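Local coordinates for protein multiheme cytochrome cf (Carboxydothermus ferrireducens DSM 11255, PDB 6QVM) that probably acts as an S-layer-inserted undecaheme iron(III) reductase, passing electrons through its eleven hemes c to insoluble extracellular iron(III), at residues L83-N87 with K228-C232; A222-T226 with E346-E352; V563-T567 with F604-V609. One frame throughout, in Å; residues are numbered along the deposited sequence.

Interaction 1: residues L83-N87 with K228-C232. With HEC (heme c), chain G.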
loop_
_atom_site.group_PDB
_atom_site.type_symbol
_atom_site.label_atom_id
_atom_site.label_comp_id
_atom_site.label_asym_id
_atom_site.label_seq_id
_atom_site.Cartn_x
_atom_site.Cartn_y
_atom_site.Cartn_z
ATOM N N LEU A 83 -12.081 8.160 -18.808
ATOM C CA LEU A 83 -11.094 8.164 -19.884
ATOM C C LEU A 83 -10.193 9.386 -19.797
ATOM O O LEU A 83 -8.973 9.284 -19.971
ATOM C CB LEU A 83 -11.797 8.117 -21.241
ATOM C CG LEU A 83 -12.669 6.890 -21.508
ATOM C CD1 LEU A 83 -13.429 7.046 -22.819
ATOM C CD2 LEU A 83 -11.832 5.620 -21.517
ATOM N N PHE A 84 -10.783 10.557 -19.551
ATOM C CA PHE A 84 -9.994 11.766 -19.343
ATOM C C PHE A 84 -8.920 11.538 -18.286
ATOM O O PHE A 84 -7.742 11.844 -18.500
ATOM C CB PHE A 84 -10.925 12.919 -18.948
ATOM C CG PHE A 84 -10.210 14.174 -18.508
ATOM C CD1 PHE A 84 -9.731 15.080 -19.441
ATOM C CD2 PHE A 84 -10.049 14.459 -17.160
ATOM C CE1 PHE A 84 -9.089 16.233 -19.039
ATOM C CE2 PHE A 84 -9.402 15.610 -16.753
ATOM C CZ PHE A 84 -8.924 16.499 -17.694
ATOM N N MET A 85 -9.305 10.955 -17.150
ATOM C CA MET A 85 -8.357 10.784 -16.056
ATOM C C MET A 85 -7.347 9.681 -16.360
ATOM O O MET A 85 -6.174 9.797 -15.994
ATOM C CB MET A 85 -9.103 10.499 -14.757
ATOM C CG MET A 85 -8.243 10.667 -13.524
ATOM S SD MET A 85 -9.191 10.671 -11.996
ATOM C CE MET A 85 -7.873 10.743 -10.782
ATOM N N GLN A 86 -7.775 8.606 -17.031
ATOM C CA GLN A 86 -6.835 7.565 -17.435
ATOM C C GLN A 86 -5.832 8.056 -18.476
ATOM O O GLN A 86 -4.733 7.498 -18.569
ATOM C CB GLN A 86 -7.588 6.352 -17.983
ATOM C CG GLN A 86 -8.529 5.698 -16.990
ATOM C CD GLN A 86 -9.066 4.374 -17.481
ATOM O OE1 GLN A 86 -9.884 4.315 -18.402
ATOM N NE2 GLN A 86 -8.606 3.294 -16.865
ATOM N N ASN A 87 -6.189 9.083 -19.252
ATOM C CA ASN A 87 -5.335 9.632 -20.296
ATOM C C ASN A 87 -4.436 10.752 -19.792
ATOM O O ASN A 87 -4.080 11.652 -20.567
ATOM C CB ASN A 87 -6.200 10.124 -21.460
ATOM C CG ASN A 87 -6.611 9.003 -22.391
ATOM O OD1 ASN A 87 -5.995 7.936 -22.408
ATOM N ND2 ASN A 87 -7.660 9.237 -23.167
ATOM N N LYS A 228 -5.325 -1.145 -13.513
ATOM C CA LYS A 228 -6.398 -0.160 -13.646
ATOM C C LYS A 228 -6.285 0.932 -12.586
ATOM O O LYS A 228 -6.498 2.116 -12.879
ATOM C CB LYS A 228 -7.760 -0.850 -13.564
ATOM C CG LYS A 228 -8.948 0.068 -13.777
ATOM C CD LYS A 228 -9.517 -0.074 -15.182
ATOM C CE LYS A 228 -11.035 -0.232 -15.166
ATOM N NZ LYS A 228 -11.746 1.060 -14.962
ATOM N N CYS A 229 -5.947 0.554 -11.349
ATOM C CA CYS A 229 -5.717 1.547 -10.303
ATOM C C CYS A 229 -4.622 2.525 -10.708
ATOM O O CYS A 229 -4.760 3.739 -10.520
ATOM C CB CYS A 229 -5.349 0.859 -8.987
ATOM S SG CYS A 229 -6.411 -0.529 -8.508
ATOM N N GLN A 230 -3.530 2.010 -11.277
ATOM C CA GLN A 230 -2.400 2.858 -11.634
ATOM C C GLN A 230 -2.731 3.788 -12.796
ATOM O O GLN A 230 -2.146 4.870 -12.896
ATOM C CB GLN A 230 -1.190 1.987 -11.968
ATOM C CG GLN A 230 -0.608 1.256 -10.766
ATOM C CD GLN A 230 0.494 0.293 -11.147
ATOM O OE1 GLN A 230 0.358 -0.489 -12.088
ATOM N NE2 GLN A 230 1.606 0.350 -10.424
ATOM N N SER A 231 -3.663 3.397 -13.671
ATOM C CA SER A 231 -3.989 4.214 -14.833
ATOM C C SER A 231 -4.565 5.574 -14.447
ATOM O O SER A 231 -4.474 6.516 -15.242
ATOM C CB SER A 231 -4.970 3.460 -15.740
ATOM O OG SER A 231 -6.243 3.347 -15.123
ATOM N N CYS A 232 -5.154 5.698 -13.254
ATOM C CA CYS A 232 -5.618 6.985 -12.741
ATOM C C CYS A 232 -4.712 7.557 -11.663
ATOM O O CYS A 232 -4.420 8.754 -11.687
ATOM C CB CYS A 232 -7.039 6.872 -12.180
ATOM S SG CYS A 232 -8.367 6.904 -13.413
HETATM FE FE HEC G . -9.113 5.755 -6.939
HETATM C CHA HEC G . -9.836 8.086 -4.518
HETATM C CHB HEC G . -7.634 3.758 -4.559
HETATM C CHC HEC G . -8.663 3.273 -9.276
HETATM C CHD HEC G . -10.005 7.924 -9.445
HETATM N NA HEC G . -8.770 5.899 -4.931
HETATM C C1A HEC G . -9.179 6.939 -4.115
HETATM C C2A HEC G . -8.778 6.623 -2.758
HETATM C C3A HEC G . -8.168 5.432 -2.770
HETATM C C4A HEC G . -8.150 4.957 -4.135
HETATM C CMA HEC G . -7.581 4.701 -1.543
HETATM C CAA HEC G . -9.037 7.509 -1.523
HETATM C CBA HEC G . -10.431 7.159 -0.998
HETATM C CGA HEC G . -10.767 8.001 0.207
HETATM O O1A HEC G . -10.557 9.247 0.169
HETATM O O2A HEC G . -11.253 7.412 1.210
HETATM N NB HEC G . -8.248 3.880 -6.939
HETATM C C1B HEC G . -7.853 3.195 -5.802
HETATM C C2B HEC G . -7.716 1.790 -6.151
HETATM C C3B HEC G . -7.987 1.660 -7.465
HETATM C C4B HEC G . -8.332 2.974 -7.977
HETATM C CMB HEC G . -7.264 0.687 -5.165
HETATM C CAB HEC G . -7.971 0.363 -8.309
HETATM C CBB HEC G . -9.134 -0.563 -7.887
HETATM N NC HEC G . -9.271 5.633 -8.970
HETATM C C1C HEC G . -9.045 4.509 -9.741
HETATM C C2C HEC G . -9.429 4.785 -11.111
HETATM C C3C HEC G . -9.732 6.098 -11.185
HETATM C C4C HEC G . -9.673 6.639 -9.830
HETATM C CMC HEC G . -9.234 3.803 -12.294
HETATM C CAC HEC G . -10.122 6.899 -12.456
HETATM C CBC HEC G . -11.421 6.346 -13.068
HETATM N ND HEC G . -9.801 7.701 -6.967
HETATM C C1D HEC G . -10.138 8.377 -8.141
HETATM C C2D HEC G . -10.640 9.679 -7.780
HETATM C C3D HEC G . -10.599 9.736 -6.250
HETATM C C4D HEC G . -10.056 8.465 -5.827
HETATM C CMD HEC G . -11.137 10.770 -8.747
HETATM C CAD HEC G . -11.046 10.919 -5.368
HETATM C CBD HEC G . -9.928 11.952 -5.339
HETATM C CGD HEC G . -8.740 11.347 -4.641
HETATM O O1D HEC G . -8.820 11.144 -3.401
HETATM O O2D HEC G . -7.719 11.065 -5.320
#
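Gln86 and Met85, at the end of helix 79-86, meet Ser231 and Cys232 of helix 226-233, and the contact divides into a packed sulfur side and a looser polar side. On the packed side Cys232 SG is the common neighbour: Met85 CG lies 3.8 Å from it, and Gln86 CG is as close. The thioether of Cys232 to CAC of the heme fixes this sulfur, giving the aliphatic carbons a rigid surface. Met85 is buried; its CG is anti to the backbone N (chi1 -165°) and the rest of the chain is extended, which carries SD and CE past the cysteine to the CHD and CMD edge of the heme, with CE 3.8 Å from CHD. A flexible, unbranched, polarisable side chain suits this place, since Met85 also touches a second heme. Backbones approach here too: Gln86 CA makes a CA-H...O contact of 3.4 Å with Ser231 O.

The other side is partly open to solvent and rests on polar groups. Gln86 NE2 donates to Ser231 OG over 2.9 Å, nearly straight at 161° and close to the plane of its own amide. The hydroxyl passes the chain of bonds on, giving its proton to Lys228 O at 2.6 Å from its own helix, a carbonyl one turn back; a small hydroxylic residue can both accept and donate there. Beyond it the contact thins out to Lys228 CD, 3.9 Å from Gln86 NE2, while Lys228 NZ bonds weakly to Ala362 O.

Cys229 binds CAB of the same heme through its own thioether, so the two sulfurs three residues apart on one short helix form the signature of the CXXCH heme c attachment site.

Interaction 2: residues A222-T226 with E346-E352. With HEC (heme c), chain I.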
loop_
_atom_site.group_PDB
_atom_site.type_symbol
_atom_site.label_atom_id
_atom_site.label_comp_id
_atom_site.label_asym_id
_atom_site.label_seq_id
_atom_site.Cartn_x
_atom_site.Cartn_y
_atom_site.Cartn_z
ATOM N N ALA A 222 -16.653 -6.674 -7.225
ATOM C CA ALA A 222 -15.762 -6.998 -8.332
ATOM C C ALA A 222 -14.424 -6.285 -8.181
ATOM O O ALA A 222 -14.335 -5.204 -7.592
ATOM C CB ALA A 222 -16.400 -6.630 -9.673
ATOM N N TYR A 223 -13.383 -6.900 -8.737
ATOM C CA TYR A 223 -12.028 -6.373 -8.682
ATOM C C TYR A 223 -11.618 -5.803 -10.034
ATOM O O TYR A 223 -12.062 -6.272 -11.086
ATOM C CB TYR A 223 -11.037 -7.457 -8.240
ATOM C CG TYR A 223 -11.125 -7.776 -6.762
ATOM C CD1 TYR A 223 -12.140 -8.592 -6.268
ATOM C CD2 TYR A 223 -10.204 -7.257 -5.860
ATOM C CE1 TYR A 223 -12.231 -8.887 -4.922
ATOM C CE2 TYR A 223 -10.291 -7.541 -4.507
ATOM C CZ TYR A 223 -11.303 -8.360 -4.047
ATOM O OH TYR A 223 -11.382 -8.642 -2.706
ATOM N N ALA A 224 -10.759 -4.781 -9.997
ATOM C CA ALA A 224 -10.346 -4.068 -11.202
ATOM C C ALA A 224 -8.954 -4.448 -11.688
ATOM O O ALA A 224 -8.694 -4.380 -12.892
ATOM C CB ALA A 224 -10.392 -2.557 -10.963
ATOM N N GLY A 225 -8.061 -4.845 -10.786
ATOM C CA GLY A 225 -6.687 -5.124 -11.154
ATOM C C GLY A 225 -5.776 -3.941 -10.895
ATOM O O GLY A 225 -6.175 -2.790 -11.101
ATOM N N THR A 226 -4.557 -4.214 -10.422
ATOM C CA THR A 226 -3.627 -3.147 -10.061
ATOM C C THR A 226 -3.394 -2.186 -11.220
ATOM O O THR A 226 -3.318 -0.967 -11.026
ATOM C CB THR A 226 -2.304 -3.762 -9.593
ATOM O OG1 THR A 226 -2.477 -4.310 -8.282
ATOM C CG2 THR A 226 -1.174 -2.727 -9.589
ATOM N N GLU A 346 -5.901 -11.859 -9.708
ATOM C CA GLU A 346 -4.614 -11.177 -9.777
ATOM C C GLU A 346 -3.597 -11.984 -8.983
ATOM O O GLU A 346 -3.762 -12.149 -7.759
ATOM C CB GLU A 346 -4.709 -9.748 -9.250
ATOM C CG GLU A 346 -3.423 -8.946 -9.429
ATOM C CD GLU A 346 -3.541 -7.523 -8.910
ATOM O OE1 GLU A 346 -2.488 -6.876 -8.717
ATOM O OE2 GLU A 346 -4.687 -7.061 -8.688
ATOM N N PRO A 347 -2.551 -12.501 -9.616
ATOM C CA PRO A 347 -1.468 -13.119 -8.845
ATOM C C PRO A 347 -0.681 -12.048 -8.110
ATOM O O PRO A 347 -0.414 -10.974 -8.653
ATOM C CB PRO A 347 -0.619 -13.816 -9.915
ATOM C CG PRO A 347 -0.879 -13.029 -11.152
ATOM C CD PRO A 347 -2.317 -12.587 -11.070
ATOM N N GLY A 348 -0.320 -12.338 -6.863
ATOM C CA GLY A 348 0.385 -11.364 -6.055
ATOM C C GLY A 348 -0.553 -10.507 -5.239
ATOM O O GLY A 348 -1.783 -10.592 -5.326
ATOM N N ILE A 349 0.052 -9.659 -4.410
ATOM C CA ILE A 349 -0.689 -8.772 -3.519
ATOM C C ILE A 349 -0.822 -7.431 -4.233
ATOM O O ILE A 349 0.118 -6.638 -4.270
ATOM C CB ILE A 349 -0.005 -8.627 -2.155
ATOM C CG1 ILE A 349 0.024 -9.967 -1.420
ATOM C CG2 ILE A 349 -0.689 -7.568 -1.312
ATOM C CD1 ILE A 349 1.223 -10.822 -1.728
ATOM N N GLY A 350 -1.992 -7.195 -4.828
ATOM C CA GLY A 350 -2.251 -5.963 -5.541
ATOM C C GLY A 350 -2.849 -4.890 -4.650
ATOM O O GLY A 350 -3.036 -5.069 -3.446
ATOM N N CYS A 351 -3.164 -3.754 -5.279
ATOM C CA CYS A 351 -3.751 -2.634 -4.551
ATOM C C CYS A 351 -4.975 -3.064 -3.764
ATOM O O CYS A 351 -5.151 -2.676 -2.604
ATOM C CB CYS A 351 -4.135 -1.511 -5.516
ATOM S SG CYS A 351 -2.947 -1.186 -6.823
ATOM N N GLU A 352 -5.826 -3.878 -4.379
ATOM C CA GLU A 352 -7.104 -4.227 -3.780
ATOM C C GLU A 352 -6.983 -5.250 -2.666
ATOM O O GLU A 352 -7.987 -5.540 -2.006
ATOM C CB GLU A 352 -8.042 -4.727 -4.873
ATOM C CG GLU A 352 -8.388 -3.639 -5.891
ATOM C CD GLU A 352 -8.951 -4.194 -7.191
ATOM O OE1 GLU A 352 -10.168 -4.017 -7.442
ATOM O OE2 GLU A 352 -8.171 -4.819 -7.948
HETATM FE FE HEC I . -2.793 2.252 -0.922
HETATM C CHA HEC I . -3.402 5.030 0.992
HETATM C CHB HEC I . -3.781 4.026 -3.723
HETATM C CHC HEC I . -1.864 -0.376 -2.911
HETATM C CHD HEC I . -2.462 0.277 1.865
HETATM N NA HEC I . -3.467 4.166 -1.304
HETATM C C1A HEC I . -3.673 5.151 -0.357
HETATM C C2A HEC I . -4.216 6.329 -1.009
HETATM C C3A HEC I . -4.330 6.035 -2.316
HETATM C C4A HEC I . -3.860 4.680 -2.518
HETATM C CMA HEC I . -4.875 6.948 -3.430
HETATM C CAA HEC I . -4.603 7.636 -0.259
HETATM C CBA HEC I . -3.892 8.911 -0.733
HETATM C CGA HEC I . -2.445 8.680 -1.090
HETATM O O1A HEC I . -1.683 8.149 -0.237
HETATM O O2A HEC I . -2.051 9.047 -2.230
HETATM N NB HEC I . -2.845 1.875 -2.941
HETATM C C1B HEC I . -3.191 2.793 -3.922
HETATM C C2B HEC I . -2.833 2.232 -5.206
HETATM C C3B HEC I . -2.315 0.999 -4.994
HETATM C C4B HEC I . -2.300 0.765 -3.555
HETATM C CMB HEC I . -3.114 2.940 -6.551
HETATM C CAB HEC I . -1.806 -0.015 -6.054
HETATM C CBB HEC I . -0.726 0.600 -6.972
HETATM N NC HEC I . -2.318 0.299 -0.583
HETATM C C1C HEC I . -1.912 -0.605 -1.549
HETATM C C2C HEC I . -1.580 -1.859 -0.894
HETATM C C3C HEC I . -1.610 -1.642 0.441
HETATM C C4C HEC I . -2.165 -0.307 0.650
HETATM C CMC HEC I . -0.930 -3.053 -1.632
HETATM C CAC HEC I . -1.312 -2.653 1.589
HETATM C CBC HEC I . 0.084 -3.318 1.518
HETATM N ND HEC I . -2.933 2.594 1.112
HETATM C C1D HEC I . -2.700 1.619 2.078
HETATM C C2D HEC I . -2.769 2.241 3.374
HETATM C C3D HEC I . -3.068 3.720 3.111
HETATM C C4D HEC I . -3.146 3.853 1.674
HETATM C CMD HEC I . -2.582 1.551 4.735
HETATM C CAD HEC I . -3.212 4.834 4.164
HETATM C CBD HEC I . -1.862 5.552 4.151
HETATM C CGD HEC I . -1.575 6.219 5.473
HETATM O O1D HEC I . -0.368 6.329 5.829
HETATM O O2D HEC I . -2.545 6.636 6.166
HETATM O O HOH W 1 -9.343 -7.741 -1.187
#
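The first two residues of a CXXCH heme-binding motif, Cys351 and Glu352, dock here against the loop that leads into helix 226-233, the helix bearing another such motif. Cys351 SG is bonded covalently to CAB of its heme, while Glu352, in the variable position after it, reaches back to the loop. Its carboxylate takes two consecutive backbone amides: Ala224 N donates to OE1 at 2.7 Å and 165°, meeting the syn lone pair, and Gly225 N donates to OE2 at 2.8 Å, also on the syn side but 28° out of the carboxylate plane. Gly358 N adds a further bond to OE1, so a buried acidic group is well supplied with donors. Two acceptor oxygens at the end of an extended arm suit a pair of adjacent amides.

Gly225 is the N-cap of helix 226-233, and its positive phi suits a residue without CB. At the next residue Thr226 OG1 sits between a donor and an acceptor: it gives its proton to the syn lone pair of Glu346 OE1 at 2.6 Å and accepts from Cys351 N at 3.1 Å. Glu346 is fully extended from strand 346-347, with CG anti to the backbone N (chi1 -174°), and crosses the threonine at about a right angle; a weak bond from Thr226 N reaches OE2. Two carboxylates at the start of a helix would probably be favoured in the ionised form. Gly350 is equally apt, because a CB there would run into both Thr226 OG1 and Glu346 OE1. The Tyr223 ring turns an edge to Glu352 CB, 3.5 Å from CD2, and one water joins Tyr223 OH to Glu352 O, 2.7 Å from each.

Interaction 3: residues V563-T567 with F604-V609. With HEC (heme c), chain N.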
loop_
_atom_site.group_PDB
_atom_site.type_symbol
_atom_site.label_atom_id
_atom_site.label_comp_id
_atom_site.label_asym_id
_atom_site.label_seq_id
_atom_site.Cartn_x
_atom_site.Cartn_y
_atom_site.Cartn_z
ATOM N N VAL A 563 14.083 -7.433 24.691
ATOM C CA VAL A 563 15.464 -7.849 24.491
ATOM C C VAL A 563 15.731 -9.107 25.300
ATOM O O VAL A 563 15.386 -9.183 26.486
ATOM C CB VAL A 563 16.429 -6.723 24.895
ATOM C CG1 VAL A 563 17.797 -6.966 24.322
ATOM C CG2 VAL A 563 15.897 -5.373 24.451
ATOM N N GLY A 564 16.339 -10.099 24.655
ATOM C CA GLY A 564 16.917 -11.199 25.394
ATOM C C GLY A 564 18.153 -10.759 26.150
ATOM O O GLY A 564 18.872 -9.851 25.754
ATOM N N LYS A 565 18.398 -11.421 27.269
ATOM C CA LYS A 565 19.523 -11.108 28.139
ATOM C C LYS A 565 20.245 -12.383 28.551
ATOM O O LYS A 565 20.339 -12.694 29.737
ATOM C CB LYS A 565 19.020 -10.344 29.357
ATOM C CG LYS A 565 18.488 -8.952 29.028
ATOM C CD LYS A 565 17.853 -8.249 30.225
ATOM C CE LYS A 565 16.567 -8.936 30.650
ATOM N NZ LYS A 565 15.901 -8.218 31.771
ATOM N N PRO A 566 20.812 -13.136 27.599
ATOM C CA PRO A 566 20.837 -12.883 26.161
ATOM C C PRO A 566 19.655 -13.488 25.377
ATOM O O PRO A 566 19.321 -13.000 24.288
ATOM C CB PRO A 566 22.145 -13.524 25.741
ATOM C CG PRO A 566 22.278 -14.688 26.662
ATOM C CD PRO A 566 21.672 -14.284 27.960
ATOM N N THR A 567 19.044 -14.542 25.907
ATOM C CA THR A 567 17.918 -15.189 25.250
ATOM C C THR A 567 16.611 -14.855 25.960
ATOM O O THR A 567 16.581 -14.569 27.161
ATOM C CB THR A 567 18.081 -16.708 25.184
ATOM O OG1 THR A 567 17.927 -17.267 26.495
ATOM C CG2 THR A 567 19.439 -17.084 24.614
ATOM N N PHE A 604 28.202 -16.809 26.439
ATOM C CA PHE A 604 27.608 -15.590 26.983
ATOM C C PHE A 604 26.196 -15.923 27.457
ATOM O O PHE A 604 25.302 -16.160 26.637
ATOM C CB PHE A 604 27.602 -14.493 25.921
ATOM C CG PHE A 604 27.274 -13.126 26.445
ATOM C CD1 PHE A 604 28.095 -12.504 27.372
ATOM C CD2 PHE A 604 26.157 -12.449 25.985
ATOM C CE1 PHE A 604 27.797 -11.240 27.839
ATOM C CE2 PHE A 604 25.858 -11.186 26.444
ATOM C CZ PHE A 604 26.681 -10.579 27.370
ATOM N N ASP A 605 25.992 -15.955 28.776
ATOM C CA ASP A 605 24.747 -16.471 29.334
ATOM C C ASP A 605 24.104 -15.441 30.260
ATOM O O ASP A 605 24.642 -14.355 30.499
ATOM C CB ASP A 605 24.974 -17.806 30.059
ATOM C CG ASP A 605 26.016 -17.711 31.172
ATOM O OD1 ASP A 605 26.299 -16.587 31.655
ATOM O OD2 ASP A 605 26.573 -18.760 31.559
ATOM N N ALA A 606 22.934 -15.814 30.792
ATOM C CA ALA A 606 22.154 -14.909 31.631
ATOM C C ALA A 606 22.924 -14.489 32.878
ATOM O O ALA A 606 22.783 -13.354 33.344
ATOM C CB ALA A 606 20.825 -15.562 32.014
ATOM N N ASN A 607 23.730 -15.390 33.442
ATOM C CA ASN A 607 24.530 -15.036 34.613
ATOM C C ASN A 607 25.490 -13.895 34.298
ATOM O O ASN A 607 25.577 -12.913 35.045
ATOM C CB ASN A 607 25.296 -16.257 35.112
ATOM C CG ASN A 607 24.398 -17.290 35.762
ATOM O OD1 ASN A 607 23.447 -16.957 36.470
ATOM N ND2 ASN A 607 24.702 -18.557 35.524
ATOM N N ALA A 608 26.215 -14.004 33.185
ATOM C CA ALA A 608 27.136 -12.944 32.790
ATOM C C ALA A 608 26.408 -11.616 32.602
ATOM O O ALA A 608 26.928 -10.558 32.973
ATOM C CB ALA A 608 27.873 -13.340 31.514
ATOM N N VAL A 609 25.199 -11.655 32.038
ATOM C CA VAL A 609 24.449 -10.423 31.807
ATOM C C VAL A 609 23.855 -9.904 33.111
ATOM O O VAL A 609 23.842 -8.693 33.362
ATOM C CB VAL A 609 23.366 -10.645 30.735
ATOM C CG1 VAL A 609 22.629 -9.343 30.447
ATOM C CG2 VAL A 609 23.976 -11.218 29.480
HETATM FE FE HEC N . 17.469 -0.776 23.739
HETATM C CHA HEC N . 15.769 -1.214 26.662
HETATM C CHB HEC N . 15.197 1.721 22.833
HETATM C CHC HEC N . 19.349 -0.024 21.023
HETATM C CHD HEC N . 19.483 -3.523 24.398
HETATM N NA HEC N . 15.803 0.089 24.562
HETATM C C1A HEC N . 15.274 -0.263 25.788
HETATM C C2A HEC N . 14.096 0.553 26.010
HETATM C C3A HEC N . 13.934 1.355 24.958
HETATM C C4A HEC N . 15.003 1.082 24.030
HETATM C CMA HEC N . 12.794 2.378 24.775
HETATM C CAA HEC N . 13.191 0.492 27.253
HETATM C CBA HEC N . 12.302 -0.719 27.054
HETATM C CGA HEC N . 11.733 -1.138 28.376
HETATM O O1A HEC N . 11.856 -2.340 28.722
HETATM O O2A HEC N . 11.157 -0.271 29.080
HETATM N NB HEC N . 17.282 0.582 22.197
HETATM C C1B HEC N . 16.331 1.580 22.069
HETATM C C2B HEC N . 16.737 2.458 20.992
HETATM C C3B HEC N . 17.885 1.971 20.475
HETATM C C4B HEC N . 18.248 0.780 21.232
HETATM C CMB HEC N . 15.921 3.686 20.520
HETATM C CAB HEC N . 18.708 2.555 19.299
HETATM C CBB HEC N . 19.230 3.972 19.629
HETATM N NC HEC N . 19.082 -1.643 22.872
HETATM C C1C HEC N . 19.710 -1.145 21.744
HETATM C C2C HEC N . 20.843 -1.997 21.439
HETATM C C3C HEC N . 20.917 -2.950 22.391
HETATM C C4C HEC N . 19.794 -2.752 23.296
HETATM C CMC HEC N . 21.837 -1.752 20.280
HETATM C CAC HEC N . 21.960 -4.097 22.505
HETATM C CBC HEC N . 23.382 -3.541 22.738
HETATM N ND HEC N . 17.609 -2.163 25.292
HETATM C C1D HEC N . 18.529 -3.210 25.347
HETATM C C2D HEC N . 18.325 -3.927 26.581
HETATM C C3D HEC N . 17.164 -3.219 27.294
HETATM C C4D HEC N . 16.785 -2.125 26.420
HETATM C CMD HEC N . 19.106 -5.159 27.075
HETATM C CAD HEC N . 16.561 -3.608 28.662
HETATM C CBD HEC N . 15.096 -3.981 28.454
HETATM C CGD HEC N . 14.800 -5.325 29.068
HETATM O O1D HEC N . 14.182 -6.176 28.370
HETATM O O2D HEC N . 15.182 -5.552 30.249
#
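Lys565 and Ala606 bring the backbones nearest, with CA atoms 5.8 Å apart, where an irregular loop leading into strand 567-572 passes the first turn of helix 606-628. The peptide between Lys565 and Pro566 is cis, a turn that sets the proline ring toward the helix start and leaves Lys565 O facing Ala606 CA, in a CA-H...O contact of 3.4 Å. No conventional hydrogen bond joins the segments. The helix secures its own end: Asp605, the N-cap, accepts from Ala608 N through OD1 at 3.0 Å, an arrangement a short carboxylate suits well.

Pro566 is the wedge of the contact. Its CG rests 3.4 Å from Phe604 O, its CD lies by Ala606 N and, 4.1 Å away, Val609 CG2, and its CB approaches the Phe604 ring obliquely. Phe604 in turn stacks on His599. Small Ala606 lets the loop come close, while branched Val609 also packs through CG1 on Lys565 CB.

Beyond CB, Lys565 turns from the helix to the heme; a bend at chi3 (-68°) brings NZ to propionate oxygen O2D, a hydrogen bond of 3.2 Å. Val563 lies on the same heme, CG2 3.5 Å from C1D and CG1 beside the methyl CMD. Cutting Val563 back to an alanine removes CG1 and CG2 and is likely to open a gap over pyrrole D, where C1D and the CMD methyl would lose their apolar cover. The chemistry implies a division of labour: apolar fit and one CA-H...O contact, with no conventional hydrogen bond, join loop to helix, while the lysine ammonium is likely to offset part of the propionate charge.

Interactions 1 and 2 are neighbours, their centres 16 Å apart, and in sequence their segments alternate: 83-87, 222-226, 228-232, 346-352. Residues 222-226 run almost directly into 228-232, so one loop-helix unit takes part in both. They touch where Cys229 CB packs 3.8 Å from Cys351 SG, bringing the anchors of two hemes side by side, a closeness consistent with electron transfer between them. Interaction 3 stands apart, about 38 Å from interaction 1 and about 30 Å from interaction 2 between nearest atoms, across the chain's centre from interaction 1. Its segments carry no heme-binding cysteine; they meet one heme through a propionate and pyrrole D and also touch a second.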